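Local coordinates for glutathione S-transferase-3 (Necator americanus, PDB 3W8S), which probably conjugates glutathione to electrophilic substrates, as a sigma-class glutathione transferase of the kind used in detoxification, at residues A[5-10]-A[30-35]. Sequence-based numbering, arbitrary orientation.
With GSH (glutathione), chain B.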
loop_
_atom_site.group_PDB
_atom_site.type_symbol
_atom_site.label_atom_id
_atom_site.label_comp_id
_atom_site.label_asym_id
_atom_site.label_seq_id
_atom_site.Cartn_x
_atom_site.Cartn_y
_atom_site.Cartn_z
ATOM N N LYS A 5 21.760 -1.631 2.065
ATOM C CA LYS A 5 21.978 -1.570 0.605
ATOM C C LYS A 5 20.625 -1.330 -0.008
ATOM O O LYS A 5 19.702 -2.018 0.337
ATOM C CB LYS A 5 22.438 -2.929 0.062
ATOM C CG LYS A 5 23.843 -3.355 0.542
ATOM C CD LYS A 5 24.179 -4.695 -0.137
ATOM C CE LYS A 5 25.229 -5.460 0.668
ATOM N NZ LYS A 5 25.378 -6.869 0.167
ATOM N N LEU A 6 20.502 -0.387 -0.914
ATOM C CA LEU A 6 19.220 -0.188 -1.571
ATOM C C LEU A 6 19.455 -0.448 -3.071
ATOM O O LEU A 6 20.318 0.186 -3.662
ATOM C CB LEU A 6 18.700 1.243 -1.379
ATOM C CG LEU A 6 17.417 1.660 -2.168
ATOM C CD1 LEU A 6 16.249 0.905 -1.504
ATOM C CD2 LEU A 6 17.209 3.196 -2.126
ATOM N N THR A 7 18.692 -1.357 -3.676
ATOM C CA THR A 7 18.815 -1.653 -5.119
ATOM C C THR A 7 17.569 -1.181 -5.905
ATOM O O THR A 7 16.400 -1.458 -5.509
ATOM C CB THR A 7 19.010 -3.140 -5.343
ATOM O OG1 THR A 7 20.154 -3.572 -4.574
ATOM C CG2 THR A 7 19.202 -3.449 -6.817
ATOM N N TYR A 8 17.841 -0.420 -6.951
ATOM C CA TYR A 8 16.829 0.038 -7.805
ATOM C C TYR A 8 17.444 0.093 -9.208
ATOM O O TYR A 8 18.580 -0.352 -9.415
ATOM C CB TYR A 8 16.308 1.444 -7.332
ATOM C CG TYR A 8 15.012 1.849 -8.058
ATOM C CD1 TYR A 8 13.856 1.017 -7.980
ATOM C CD2 TYR A 8 14.933 3.041 -8.817
ATOM C CE1 TYR A 8 12.674 1.345 -8.644
ATOM C CE2 TYR A 8 13.760 3.385 -9.469
ATOM C CZ TYR A 8 12.643 2.520 -9.371
ATOM O OH TYR A 8 11.450 2.842 -9.948
ATOM N N PHE A 9 16.684 0.599 -10.172
ATOM C CA PHE A 9 17.251 0.944 -11.485
ATOM C C PHE A 9 17.862 2.315 -11.410
ATOM O O PHE A 9 17.840 2.974 -10.327
ATOM C CB PHE A 9 16.136 0.952 -12.563
ATOM C CG PHE A 9 15.533 -0.424 -12.746
ATOM C CD1 PHE A 9 16.304 -1.445 -13.333
ATOM C CD2 PHE A 9 14.274 -0.733 -12.218
ATOM C CE1 PHE A 9 15.792 -2.730 -13.502
ATOM C CE2 PHE A 9 13.758 -2.059 -12.358
ATOM C CZ PHE A 9 14.522 -3.050 -12.990
ATOM N N ASP A 10 18.395 2.776 -12.529
ATOM C CA ASP A 10 19.016 4.166 -12.520
ATOM C C ASP A 10 17.976 5.234 -12.699
ATOM O O ASP A 10 17.819 5.809 -13.812
ATOM C CB ASP A 10 20.057 4.347 -13.644
ATOM C CG ASP A 10 21.083 5.496 -13.328
ATOM O OD1 ASP A 10 20.946 6.187 -12.300
ATOM O OD2 ASP A 10 22.017 5.739 -14.125
ATOM N N GLU A 30 24.532 1.838 0.589
ATOM C CA GLU A 30 24.944 1.647 -0.798
ATOM C C GLU A 30 23.745 1.884 -1.728
ATOM O O GLU A 30 22.728 1.138 -1.632
ATOM C CB GLU A 30 25.467 0.213 -1.069
ATOM C CG GLU A 30 26.824 -0.119 -0.415
ATOM C CD GLU A 30 27.201 -1.628 -0.549
ATOM O OE1 GLU A 30 26.497 -2.479 -1.167
ATOM O OE2 GLU A 30 28.270 -1.996 -0.086
ATOM N N ASP A 31 23.854 2.881 -2.594
ATOM C CA ASP A 31 22.786 3.216 -3.515
ATOM C C ASP A 31 23.058 2.470 -4.829
ATOM O O ASP A 31 23.733 3.016 -5.684
ATOM C CB ASP A 31 22.822 4.707 -3.818
ATOM C CG ASP A 31 21.528 5.221 -4.444
ATOM O OD1 ASP A 31 20.443 4.530 -4.408
ATOM O OD2 ASP A 31 21.593 6.334 -5.038
ATOM N N ILE A 32 22.525 1.254 -4.979
ATOM C CA ILE A 32 22.880 0.351 -6.088
ATOM C C ILE A 32 21.885 0.581 -7.219
ATOM O O ILE A 32 20.648 0.610 -6.960
ATOM C CB ILE A 32 22.827 -1.090 -5.614
ATOM C CG1 ILE A 32 23.897 -1.310 -4.510
ATOM C CG2 ILE A 32 22.982 -2.049 -6.799
ATOM C CD1 ILE A 32 23.679 -2.572 -3.735
ATOM N N ARG A 33 22.386 0.809 -8.431
ATOM C CA ARG A 33 21.512 1.218 -9.512
ATOM C C ARG A 33 21.827 0.255 -10.674
ATOM O O ARG A 33 22.900 0.309 -11.235
ATOM C CB ARG A 33 21.740 2.685 -9.903
ATOM C CG ARG A 33 21.084 3.685 -8.923
ATOM C CD ARG A 33 21.526 5.110 -9.245
ATOM N NE ARG A 33 21.122 6.030 -8.160
ATOM C CZ ARG A 33 20.293 7.057 -8.321
ATOM N NH1 ARG A 33 19.787 7.327 -9.548
ATOM N NH2 ARG A 33 19.982 7.832 -7.259
ATOM N N LEU A 34 20.923 -0.672 -10.967
ATOM C CA LEU A 34 21.214 -1.718 -11.973
ATOM C C LEU A 34 20.795 -1.237 -13.332
ATOM O O LEU A 34 19.758 -0.551 -13.459
ATOM C CB LEU A 34 20.453 -2.993 -11.639
ATOM C CG LEU A 34 20.635 -3.635 -10.278
ATOM C CD1 LEU A 34 19.758 -4.891 -10.122
ATOM C CD2 LEU A 34 22.124 -3.994 -10.169
ATOM N N SER A 35 21.560 -1.631 -14.362
ATOM C CA SER A 35 21.239 -1.262 -15.729
ATOM C C SER A 35 20.161 -2.178 -16.206
ATOM O O SER A 35 19.962 -3.305 -15.673
ATOM C CB SER A 35 22.467 -1.453 -16.679
ATOM O OG SER A 35 22.848 -2.835 -16.735
HETATM N N1 GSH B . 4.507 -2.176 -5.486
HETATM C CA1 GSH B . 5.915 -2.269 -5.869
HETATM C C1 GSH B . 6.709 -1.269 -5.042
HETATM O O11 GSH B . 7.906 -1.479 -4.752
HETATM O O12 GSH B . 6.115 -0.242 -4.648
HETATM C CB1 GSH B . 6.106 -1.988 -7.368
HETATM C CG1 GSH B . 7.561 -2.349 -7.758
HETATM C CD1 GSH B . 7.801 -2.108 -9.254
HETATM O OE1 GSH B . 6.909 -1.701 -10.001
HETATM N N2 GSH B . 9.011 -2.401 -9.739
HETATM C CA2 GSH B . 9.388 -2.178 -11.115
HETATM C C2 GSH B . 10.229 -3.335 -11.571
HETATM O O2 GSH B . 11.064 -3.809 -10.805
HETATM C CB2 GSH B . 10.231 -0.886 -11.173
HETATM S SG2 GSH B . 10.489 -0.337 -12.865
HETATM N N3 GSH B . 10.061 -3.795 -12.825
HETATM C CA3 GSH B . 10.972 -4.775 -13.382
HETATM C C3 GSH B . 10.310 -6.140 -13.464
HETATM O O31 GSH B . 10.982 -7.104 -13.872
HETATM O O32 GSH B . 9.122 -6.286 -13.111
HETATM O O HOH W 1 18.690 1.272 -14.945
#
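Leu-6 N gives a nearly straight bond (176°) to Glu-30 O at 2.8 Å, the first of four backbone bonds between the two parallel strands of the beta-alpha-beta unit that opens the thioredoxin-like domain. Strand 30-34 is an edge strand of the sheet, and 4-9 lies next to it. Leu-6 O accepts from Ile-32 N, Tyr-8 N gives to Ile-32 O, and Tyr-8 O accepts from Leu-34 N. A water joins Asp-10 N and Leu-34 O, accepting from the first and donating to the second at 2.6 Å. Arg-33 ties two carboxylates together: its NH1 turns across the strands to Asp-10 OD1 at 3.2 Å, while NE and NH2 reach Asp-31 OD2 side-on, with that oxygen in the guanidinium plane. The Asp-10 carboxylate stands almost perpendicular to the guanidinium, 88° between planes, and its OD1 is met nearly along the C-O bond. The other oxygen of Asp-31, OD1, pairs with Arg-19 on helix 16-25, which covers this face of the sheet. On the face away from Arg-33, Thr-7 places CG2 anti to its backbone N (OG1 at chi1 -55°), which brings the methyl against Leu-34 CD1 at 3.6 Å, while OG1 lies beside Ile-32 CB and CD1. Lys-5 and Glu-30 run side by side, Glu-30 OE1 lying 3.3 Å from Lys-5 CG; Lys-5 NZ forms its salt bridge with Glu-55 instead. Phe-9 lines the glutathione pocket, its ring edge-to-face with Trp-39 and its CE2 edge 3.6 Å from glutathione O2.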